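Long-range contact in proline dehydrogenase (Deinococcus radiodurans, PDB 4H6Q), which catalyses the FAD-dependent oxidation of L-proline to delta-1-pyrroline-5-carboxylate, the first step of proline breakdown to glutamate, passing the electrons to a quinone: residues Y226-I237 / D252-R263. Numbering follows the deposited sequence.
Sequences YTNVATHDERII and DAFEFQMLYGIR. With FAD (flavin-adenine dinucleotide), chain C.
With CG swung opposite its own backbone N (chi1 -164°), Tyr-226 sends its ring across to 252-255, while Glu-255 turns its CG between N and carbonyl carbon (chi1 63°) to meet it. Strands 227-230 and 254-259 are parallel neighbours of a beta-alpha-beta unit in the proline dehydrogenase beta/alpha barrel, joined through helix 234-246. Tyr-226 OH donates to Glu-255 OE2 on its anti side at 2.7 Å, with ring and carboxylate planes nearly perpendicular, and Phe-254 CA sits over one ring face. A phenylalanine in place of Tyr-226 would probably leave Glu-255 OE2 without this donor and Arg-276 without its hydroxyl partner. Glu-255 OE1 takes Gln-257 NE2 and a salt bridge from Arg-278; the Gln-257 amide stacks almost flat on that of Asn-228, whose ND2 bonds Asn-187. Between the strands, Val-229 N reaches Glu-255 O at 2.7 Å. On the other side of the sheet, Val-229 CB lies 3.8 Å from Phe-256 CD1, and Ile-237 CG2 packs against the same ring.

Just past strand 227-230, His-232 bridges protein and cofactor: ND1 donates to FAD O2P at 2.7 Å, and NE2 accepts Leu-259 N in the ring plane, fixing the ring's rotation. Ile-262 CG2 covers one imidazole face. Farther out, Arg-263, whose NE pairs with Asp-265 in a salt bridge, grips Glu-234 OE1 with NH1 and NH2, each at 3.2 Å, from the same face of the carboxylate.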
ATOM      1  N   TYR A 226      -8.516  10.761   6.706  1.00 11.98           N
ATOM      2  CA  TYR A 226      -7.106  10.804   6.324  1.00 11.01           C
ATOM      3  C   TYR A 226      -6.940  10.122   4.949  1.00 10.30           C
ATOM      4  O   TYR A 226      -7.469   9.013   4.717  1.00 11.05           O
ATOM      5  CB  TYR A 226      -6.222  10.158   7.418  1.00 11.13           C
ATOM      6  CG  TYR A 226      -4.772  10.540   7.222  1.00  9.86           C
ATOM      7  CD1 TYR A 226      -4.289  11.663   7.879  1.00 10.33           C
ATOM      8  CD2 TYR A 226      -3.937   9.857   6.327  1.00  9.92           C
ATOM      9  CE1 TYR A 226      -3.004  12.078   7.696  1.00  9.95           C
ATOM     10  CE2 TYR A 226      -2.607  10.274   6.118  1.00  9.46           C
ATOM     11  CZ  TYR A 226      -2.152  11.393   6.810  1.00  8.95           C
ATOM     12  OH  TYR A 226      -0.837  11.819   6.655  1.00  9.47           O
ATOM     13  N   THR A 227      -6.269  10.817   4.033  1.00  9.49           N
ATOM     14  CA  THR A 227      -6.219  10.371   2.636  1.00  9.35           C
ATOM     15  C   THR A 227      -4.780  10.216   2.237  1.00  8.57           C
ATOM     16  O   THR A 227      -3.973  11.132   2.462  1.00  9.48           O
ATOM     17  CB  THR A 227      -6.899  11.433   1.746  1.00 10.09           C
ATOM     18  OG1 THR A 227      -8.247  11.636   2.203  1.00 10.75           O
ATOM     19  CG2 THR A 227      -6.976  10.981   0.335  1.00 11.75           C
ATOM     20  N   ASN A 228      -4.445   9.079   1.610  1.00  9.00           N
ATOM     21  CA  ASN A 228      -3.102   8.885   1.054  1.00  7.90           C
ATOM     22  C   ASN A 228      -3.208   9.017  -0.460  1.00  7.81           C
ATOM     23  O   ASN A 228      -3.905   8.206  -1.099  1.00  9.23           O
ATOM     24  CB  ASN A 228      -2.492   7.528   1.475  1.00  7.96           C
ATOM     25  CG  ASN A 228      -2.662   7.266   2.944  1.00  8.04           C
ATOM     26  OD1 ASN A 228      -2.136   8.026   3.779  1.00  9.31           O
ATOM     27  ND2 ASN A 228      -3.426   6.218   3.302  1.00  9.61           N
ATOM     28  N   VAL A 229      -2.560  10.039  -1.002  1.00  7.89           N
ATOM     29  CA  VAL A 229      -2.658  10.330  -2.435  1.00  8.51           C
ATOM     30  C   VAL A 229      -1.493   9.606  -3.119  1.00  8.85           C
ATOM     31  O   VAL A 229      -0.382  10.142  -3.236  1.00  8.48           O
ATOM     32  CB  VAL A 229      -2.617  11.855  -2.671  1.00  8.68           C
ATOM     33  CG1 VAL A 229      -2.749  12.194  -4.165  1.00 10.05           C
ATOM     34  CG2 VAL A 229      -3.758  12.530  -1.890  1.00 10.56           C
ATOM     35  N   ALA A 230      -1.741   8.333  -3.470  1.00  9.22           N
ATOM     36  CA  ALA A 230      -0.689   7.444  -3.979  1.00  8.42           C
ATOM     37  C   ALA A 230      -0.651   7.476  -5.498  1.00  9.23           C
ATOM     38  O   ALA A 230      -1.453   6.798  -6.159  1.00 10.73           O
ATOM     39  CB  ALA A 230      -0.946   6.015  -3.483  1.00  8.86           C
ATOM     40  N   THR A 231       0.256   8.276  -6.040  1.00  9.67           N
ATOM     41  CA  THR A 231       0.415   8.413  -7.483  1.00  9.50           C
ATOM     42  C   THR A 231       1.725   9.094  -7.788  1.00 10.26           C
ATOM     43  O   THR A 231       2.271   9.827  -6.925  1.00 11.09           O
ATOM     44  CB  THR A 231      -0.762   9.233  -8.120  1.00  9.92           C
ATOM     45  OG1 THR A 231      -0.639   9.233  -9.548  1.00 11.04           O
ATOM     46  CG2 THR A 231      -0.792  10.714  -7.637  1.00 12.41           C
ATOM     47  N   HIS A 232       2.240   8.864  -8.999  1.00 10.93           N
ATOM     48  CA  HIS A 232       3.412   9.606  -9.475  1.00 11.28           C
ATOM     49  C   HIS A 232       3.014  10.576 -10.603  1.00 12.14           C
ATOM     50  O   HIS A 232       3.877  11.155 -11.274  1.00 13.41           O
ATOM     51  CB  HIS A 232       4.508   8.661  -9.969  1.00 11.94           C
ATOM     52  CG  HIS A 232       4.671   7.439  -9.110  1.00 10.39           C
ATOM     53  ND1 HIS A 232       3.971   6.270  -9.360  1.00 11.54           N
ATOM     54  CD2 HIS A 232       5.450   7.194  -8.019  1.00 10.96           C
ATOM     55  CE1 HIS A 232       4.293   5.369  -8.442  1.00 10.70           C
ATOM     56  NE2 HIS A 232       5.193   5.908  -7.617  1.00 10.91           N
ATOM     57  N   ASP A 233       1.703  10.737 -10.810  1.00 12.58           N
ATOM     58  CA  ASP A 233       1.181  11.592 -11.891  1.00 13.05           C
ATOM     59  C   ASP A 233       1.204  13.065 -11.435  1.00 13.70           C
ATOM     60  O   ASP A 233       0.444  13.471 -10.569  1.00 13.93           O
ATOM     61  CB  ASP A 233      -0.245  11.129 -12.237  1.00 12.50           C
ATOM     62  CG  ASP A 233      -0.881  11.930 -13.333  1.00 12.84           C
ATOM     63  OD1 ASP A 233      -0.520  13.105 -13.597  1.00 15.62           O
ATOM     64  OD2 ASP A 233      -1.837  11.380 -13.938  1.00 16.17           O
ATOM     65  N   GLU A 234       2.111  13.846 -12.016  1.00 13.80           N
ATOM     66  CA  GLU A 234       2.345  15.214 -11.573  1.00 15.45           C
ATOM     67  C   GLU A 234       1.141  16.123 -11.810  1.00 14.31           C
ATOM     68  O   GLU A 234       0.911  17.078 -11.040  1.00 15.42           O
ATOM     69  CB  GLU A 234       3.565  15.790 -12.280  1.00 20.70           C
ATOM     70  CG  GLU A 234       4.731  15.901 -11.401  1.00 26.87           C
ATOM     71  CD  GLU A 234       5.818  16.810 -11.911  1.00 28.01           C
ATOM     72  OE1 GLU A 234       6.515  16.353 -12.839  1.00 28.59           O
ATOM     73  OE2 GLU A 234       5.986  17.964 -11.400  1.00 27.58           O
ATOM     74  N   ARG A 235       0.375  15.857 -12.874  1.00 15.48           N
ATOM     75  CA  ARG A 235      -0.824  16.661 -13.142  1.00 16.58           C
ATOM     76  C   ARG A 235      -1.821  16.481 -11.982  1.00 14.06           C
ATOM     77  O   ARG A 235      -2.429  17.457 -11.505  1.00 16.31           O
ATOM     78  CB  ARG A 235      -1.495  16.275 -14.454  1.00 21.36           C
ATOM     79  N   ILE A 236      -1.967  15.245 -11.516  1.00 12.83           N
ATOM     80  CA  ILE A 236      -2.863  14.978 -10.393  1.00 13.50           C
ATOM     81  C   ILE A 236      -2.303  15.584  -9.094  1.00 12.19           C
ATOM     82  O   ILE A 236      -3.049  16.234  -8.326  1.00 13.24           O
ATOM     83  CB  ILE A 236      -3.164  13.468 -10.250  1.00 13.55           C
ATOM     84  CG1 ILE A 236      -4.045  13.041 -11.411  1.00 15.29           C
ATOM     85  CG2 ILE A 236      -3.833  13.200  -8.865  1.00 14.49           C
ATOM     86  CD1 ILE A 236      -4.178  11.512 -11.512  1.00 16.34           C
ATOM     87  N   ILE A 237      -1.016  15.371  -8.852  1.00 11.57           N
ATOM     88  CA  ILE A 237      -0.392  15.910  -7.630  1.00 11.02           C
ATOM     89  C   ILE A 237      -0.581  17.439  -7.587  1.00 11.19           C
ATOM     90  O   ILE A 237      -0.932  17.997  -6.527  1.00 11.97           O
ATOM     91  CB  ILE A 237       1.110  15.527  -7.579  1.00 11.18           C
ATOM     92  CG1 ILE A 237       1.256  14.015  -7.304  1.00 12.45           C
ATOM     93  CG2 ILE A 237       1.899  16.369  -6.555  1.00 12.30           C
ATOM     94  CD1 ILE A 237       2.585  13.413  -7.637  1.00 14.13           C
ATOM     95  N   ASP A 252      -1.043  18.421   7.515  1.00 11.82           N
ATOM     96  CA  ASP A 252      -0.990  17.269   8.411  1.00 13.13           C
ATOM     97  C   ASP A 252      -2.180  16.322   8.197  1.00 12.57           C
ATOM     98  O   ASP A 252      -2.276  15.278   8.880  1.00 14.28           O
ATOM     99  CB  ASP A 252      -1.060  17.769   9.857  1.00 17.96           C
ATOM    100  CG  ASP A 252      -2.370  18.598  10.138  1.00 21.23           C
ATOM    101  OD1 ASP A 252      -2.714  19.562   9.362  1.00 16.25           O
ATOM    102  OD2 ASP A 252      -3.045  18.311  11.183  1.00 28.27           O
ATOM    103  N   ALA A 253      -3.093  16.668   7.282  1.00 10.44           N
ATOM    104  CA  ALA A 253      -4.355  15.916   7.147  1.00 10.67           C
ATOM    105  C   ALA A 253      -4.348  14.881   6.021  1.00  9.57           C
ATOM    106  O   ALA A 253      -5.374  14.221   5.781  1.00 11.93           O
ATOM    107  CB  ALA A 253      -5.499  16.903   6.933  1.00 12.95           C
ATOM    108  N   PHE A 254      -3.221  14.748   5.331  1.00  9.15           N
ATOM    109  CA  PHE A 254      -3.141  13.820   4.182  1.00  8.21           C
ATOM    110  C   PHE A 254      -1.690  13.674   3.863  1.00  7.91           C
ATOM    111  O   PHE A 254      -0.863  14.461   4.361  1.00  9.60           O
ATOM    112  CB  PHE A 254      -3.902  14.368   2.953  1.00  9.34           C
ATOM    113  CG  PHE A 254      -3.240  15.520   2.324  1.00  9.26           C
ATOM    114  CD1 PHE A 254      -2.400  15.354   1.234  1.00 12.15           C
ATOM    115  CD2 PHE A 254      -3.363  16.811   2.883  1.00 12.03           C
ATOM    116  CE1 PHE A 254      -1.721  16.456   0.662  1.00 13.94           C
ATOM    117  CE2 PHE A 254      -2.689  17.887   2.327  1.00 15.28           C
ATOM    118  CZ  PHE A 254      -1.899  17.730   1.231  1.00 14.27           C
ATOM    119  N   GLU A 255      -1.339  12.710   3.014  1.00  8.27           N
ATOM    120  CA  GLU A 255       0.054  12.572   2.565  1.00  8.58           C
ATOM    121  C   GLU A 255       0.047  12.092   1.131  1.00  8.36           C
ATOM    122  O   GLU A 255      -0.919  11.431   0.670  1.00  9.94           O
ATOM    123  CB  GLU A 255       0.854  11.615   3.439  1.00  9.82           C
ATOM    124  CG  GLU A 255       0.352  10.149   3.431  1.00  9.23           C
ATOM    125  CD  GLU A 255       0.852   9.377   4.605  1.00  8.73           C
ATOM    126  OE1 GLU A 255       1.265   8.187   4.457  1.00  9.92           O
ATOM    127  OE2 GLU A 255       0.815   9.932   5.754  1.00  9.86           O
ATOM    128  N   PHE A 256       1.125  12.432   0.431  1.00  7.98           N
ATOM    129  CA  PHE A 256       1.409  11.829  -0.880  1.00  8.20           C
ATOM    130  C   PHE A 256       2.156  10.533  -0.635  1.00  8.37           C
ATOM    131  O   PHE A 256       2.937  10.407   0.321  1.00  9.65           O
ATOM    132  CB  PHE A 256       2.267  12.766  -1.734  1.00  8.12           C
ATOM    133  CG  PHE A 256       1.529  13.989  -2.187  1.00  9.03           C
ATOM    134  CD1 PHE A 256       0.518  13.900  -3.146  1.00  9.71           C
ATOM    135  CD2 PHE A 256       1.764  15.215  -1.558  1.00 10.30           C
ATOM    136  CE1 PHE A 256      -0.173  15.037  -3.548  1.00 10.58           C
ATOM    137  CE2 PHE A 256       1.097  16.336  -1.945  1.00 12.25           C
ATOM    138  CZ  PHE A 256       0.099  16.266  -2.936  1.00 11.28           C
ATOM    139  N   GLN A 257       1.929   9.554  -1.527  1.00  8.27           N
ATOM    140  CA  GLN A 257       2.674   8.294  -1.471  1.00  8.03           C
ATOM    141  C   GLN A 257       3.159   7.902  -2.837  1.00  8.18           C
ATOM    142  O   GLN A 257       2.487   8.163  -3.842  1.00  9.75           O
ATOM    143  CB  GLN A 257       1.820   7.139  -0.910  1.00  8.73           C
ATOM    144  CG  GLN A 257       1.411   7.364   0.565  1.00  9.07           C
ATOM    145  CD  GLN A 257       0.744   6.136   1.177  1.00  8.49           C
ATOM    146  OE1 GLN A 257       0.404   5.184   0.464  1.00 10.18           O
ATOM    147  NE2 GLN A 257       0.520   6.155   2.491  1.00  9.99           N
ATOM    148  N   MET A 258       4.372   7.305  -2.894  1.00  9.41           N
ATOM    149  CA  MET A 258       4.999   6.889  -4.168  0.69  8.29           C
ATOM    150  C   MET A 258       5.651   5.534  -3.930  1.00  8.79           C
ATOM    151  O   MET A 258       5.970   5.170  -2.769  1.00  8.99           O
ATOM    152  CB  MET A 258       6.122   7.865  -4.543  0.69  9.29           C
ATOM    153  CG  MET A 258       5.609   9.179  -5.093  0.69 10.41           C
ATOM    154  SD  MET A 258       5.332  10.377  -3.814  0.69 11.93           S
ATOM    155  CE  MET A 258       4.451  11.589  -4.832  0.69 15.10           C
ATOM    156  N   LEU A 259       5.872   4.798  -5.023  1.00  9.57           N
ATOM    157  CA  LEU A 259       6.619   3.553  -4.943  1.00  9.82           C
ATOM    158  C   LEU A 259       8.121   3.831  -4.883  1.00 10.77           C
ATOM    159  O   LEU A 259       8.615   4.759  -5.570  1.00 10.97           O
ATOM    160  CB  LEU A 259       6.284   2.609  -6.112  1.00 10.13           C
ATOM    161  CG  LEU A 259       4.787   2.235  -6.293  1.00 10.17           C
ATOM    162  CD1 LEU A 259       4.634   1.279  -7.525  1.00 11.93           C
ATOM    163  CD2 LEU A 259       4.256   1.574  -5.052  1.00 10.92           C
ATOM    164  N   TYR A 260       8.826   3.008  -4.120  1.00 10.52           N
ATOM    165  CA  TYR A 260      10.299   3.104  -4.059  1.00 10.94           C
ATOM    166  C   TYR A 260      10.882   3.179  -5.467  1.00 12.04           C
ATOM    167  O   TYR A 260      10.550   2.333  -6.343  1.00 12.26           O
ATOM    168  CB  TYR A 260      10.813   1.879  -3.311  1.00 11.08           C
ATOM    169  CG  TYR A 260      12.306   1.802  -3.094  1.00 12.90           C
ATOM    170  CD1 TYR A 260      13.013   2.691  -2.260  1.00 16.02           C
ATOM    171  CD2 TYR A 260      13.039   0.787  -3.710  1.00 15.37           C
ATOM    172  CE1 TYR A 260      14.420   2.501  -2.026  1.00 17.22           C
ATOM    173  CE2 TYR A 260      14.371   0.639  -3.531  1.00 19.73           C
ATOM    174  CZ  TYR A 260      15.052   1.470  -2.719  1.00 20.01           C
ATOM    175  OH  TYR A 260      16.414   1.226  -2.625  1.00 24.50           O
ATOM    176  N   GLY A 261      11.755   4.169  -5.712  1.00 12.13           N
ATOM    177  CA  GLY A 261      12.453   4.260  -6.987  1.00 13.15           C
ATOM    178  C   GLY A 261      11.770   5.054  -8.063  1.00 13.91           C
ATOM    179  O   GLY A 261      12.359   5.228  -9.138  1.00 15.46           O
ATOM    180  N   ILE A 262      10.534   5.501  -7.832  1.00 11.71           N
ATOM    181  CA  ILE A 262       9.774   6.178  -8.889  1.00 11.23           C
ATOM    182  C   ILE A 262       9.543   7.636  -8.519  1.00 12.13           C
ATOM    183  O   ILE A 262       8.966   7.956  -7.452  1.00 12.66           O
ATOM    184  CB  ILE A 262       8.428   5.455  -9.209  1.00 11.99           C
ATOM    185  CG1 ILE A 262       8.653   3.967  -9.517  1.00 13.28           C
ATOM    186  CG2 ILE A 262       7.692   6.174 -10.384  1.00 12.94           C
ATOM    187  CD1 ILE A 262       7.400   3.152  -9.921  1.00 13.72           C
ATOM    188  N   ARG A 263      10.067   8.533  -9.353  1.00 14.05           N
ATOM    189  CA  ARG A 263       9.998   9.993  -9.102  1.00 15.00           C
ATOM    190  C   ARG A 263      10.573  10.390  -7.756  1.00 15.15           C
ATOM    191  O   ARG A 263       9.949  11.125  -6.974  1.00 13.84           O
ATOM    192  CB  ARG A 263       8.576  10.568  -9.308  1.00 14.33           C
ATOM    193  CG  ARG A 263       8.039  10.445 -10.785  1.00 15.17           C
ATOM    194  CD  ARG A 263       8.944  11.068 -11.849  1.00 15.72           C
ATOM    195  NE  ARG A 263       9.315  12.463 -11.586  1.00 18.58           N
ATOM    196  CZ  ARG A 263       8.612  13.524 -11.997  1.00 19.97           C
ATOM    197  NH1 ARG A 263       7.470  13.347 -12.666  1.00 21.38           N
ATOM    198  NH2 ARG A 263       9.062  14.767 -11.770  1.00 22.52           N
TER
HETATM  199  PA  FAD C2001       0.483   6.544 -14.275  0.55 14.40           P
HETATM  200  O1A FAD C2001      -0.581   7.374 -15.000  0.55 15.96           O
HETATM  201  O2A FAD C2001       0.556   5.103 -14.572  0.55 18.64           O
HETATM  202  O5B FAD C2001       1.888   7.055 -14.423  0.55 12.22           O
HETATM  203  C5B FAD C2001       2.180   8.416 -14.151  0.55 12.38           C
HETATM  204  C4B FAD C2001       3.640   8.762 -14.354  0.55 11.53           C
HETATM  205  O4B FAD C2001       4.353   8.248 -13.252  0.55 10.79           O
HETATM  206  C3B FAD C2001       4.269   8.113 -15.533  0.55 13.61           C
HETATM  207  O3B FAD C2001       4.045   8.776 -16.766  0.55 16.46           O
HETATM  208  C2B FAD C2001       5.689   8.087 -15.113  0.55 11.61           C
HETATM  209  O2B FAD C2001       6.283   9.366 -15.164  0.55 15.55           O
HETATM  210  C1B FAD C2001       5.556   7.679 -13.681  0.55 10.69           C
HETATM  211  N9A FAD C2001       5.508   6.231 -13.478  0.55  9.62           N
HETATM  212  C8A FAD C2001       4.463   5.505 -12.908  0.55 10.01           C
HETATM  213  N7A FAD C2001       4.738   4.201 -12.861  0.55  9.02           N
HETATM  214  C5A FAD C2001       6.020   4.045 -13.380  0.55  7.85           C
HETATM  215  C6A FAD C2001       6.840   2.953 -13.598  0.55  9.64           C
HETATM  216  N6A FAD C2001       6.438   1.633 -13.235  0.55 10.71           N
HETATM  217  N1A FAD C2001       8.044   3.165 -14.151  0.55 10.89           N
HETATM  218  C2A FAD C2001       8.470   4.397 -14.496  0.55 12.06           C
HETATM  219  N3A FAD C2001       7.716   5.493 -14.316  0.55 10.34           N
HETATM  220  C4A FAD C2001       6.521   5.325 -13.758  0.55  9.21           C
HETATM  221  N1  FAD C2001      -2.779  -0.271  -7.002  0.55  8.53           N
HETATM  222  C2  FAD C2001      -3.561  -1.295  -6.568  0.55  8.69           C
HETATM  223  O2  FAD C2001      -4.376  -1.832  -7.446  0.55  7.61           O
HETATM  224  N3  FAD C2001      -3.540  -1.753  -5.279  0.55  9.52           N
HETATM  225  C4  FAD C2001      -2.695  -1.191  -4.329  0.55  9.88           C
HETATM  226  O4  FAD C2001      -2.674  -1.668  -3.068  0.55 10.22           O
HETATM  227  C4X FAD C2001      -1.825  -0.089  -4.746  0.55  9.57           C
HETATM  228  N5  FAD C2001      -0.971   0.507  -3.853  0.55  8.53           N
HETATM  229  C5X FAD C2001      -0.213   1.563  -4.308  0.55  6.88           C
HETATM  230  C6  FAD C2001       0.664   2.203  -3.417  0.55  6.56           C
HETATM  231  C7  FAD C2001       1.433   3.312  -3.854  0.55  7.52           C
HETATM  232  C7M FAD C2001       2.386   4.010  -2.887  0.55  9.74           C
HETATM  233  C8  FAD C2001       1.300   3.754  -5.192  0.55  6.68           C
HETATM  234  C8M FAD C2001       2.092   4.931  -5.695  0.55  6.42           C
HETATM  235  C9  FAD C2001       0.447   3.085  -6.083  0.55  7.04           C
HETATM  236  C9A FAD C2001      -0.315   2.019  -5.646  0.55  8.79           C
HETATM  237  N10 FAD C2001      -1.188   1.392  -6.556  0.55 11.44           N
HETATM  238  C10 FAD C2001      -1.937   0.330  -6.113  0.55  9.36           C
HETATM  239  C1' FAD C2001      -1.351   1.856  -7.924  0.55 13.33           C
HETATM  240  C2' FAD C2001      -0.604   1.119  -8.992  0.55 16.62           C
HETATM  241  O2' FAD C2001       0.595   0.654  -8.385  0.55 17.79           O
HETATM  242  C3' FAD C2001      -0.663   2.225 -10.074  0.55 19.73           C
HETATM  243  O3' FAD C2001      -1.673   2.080 -11.027  0.55 17.45           O
HETATM  244  C4' FAD C2001       0.603   2.611 -10.733  0.55 21.36           C
HETATM  245  O4' FAD C2001       1.430   3.023  -9.703  0.55 21.81           O
HETATM  246  C5' FAD C2001       0.316   3.743 -11.708  0.55 18.59           C
HETATM  247  O5' FAD C2001       1.180   4.801 -11.431  0.55 13.44           O
HETATM  248  P   FAD C2001       0.682   6.307 -11.301  0.55 10.42           P
HETATM  249  O1P FAD C2001      -0.556   6.621 -10.407  0.55  9.51           O
HETATM  250  O2P FAD C2001       2.015   7.076 -11.099  0.55 13.71           O
HETATM  251  O3P FAD C2001       0.281   6.796 -12.788  0.55 13.05           O
HETATM  252  O   HOH W   1       5.776  11.258 -13.253  1.00 16.16           O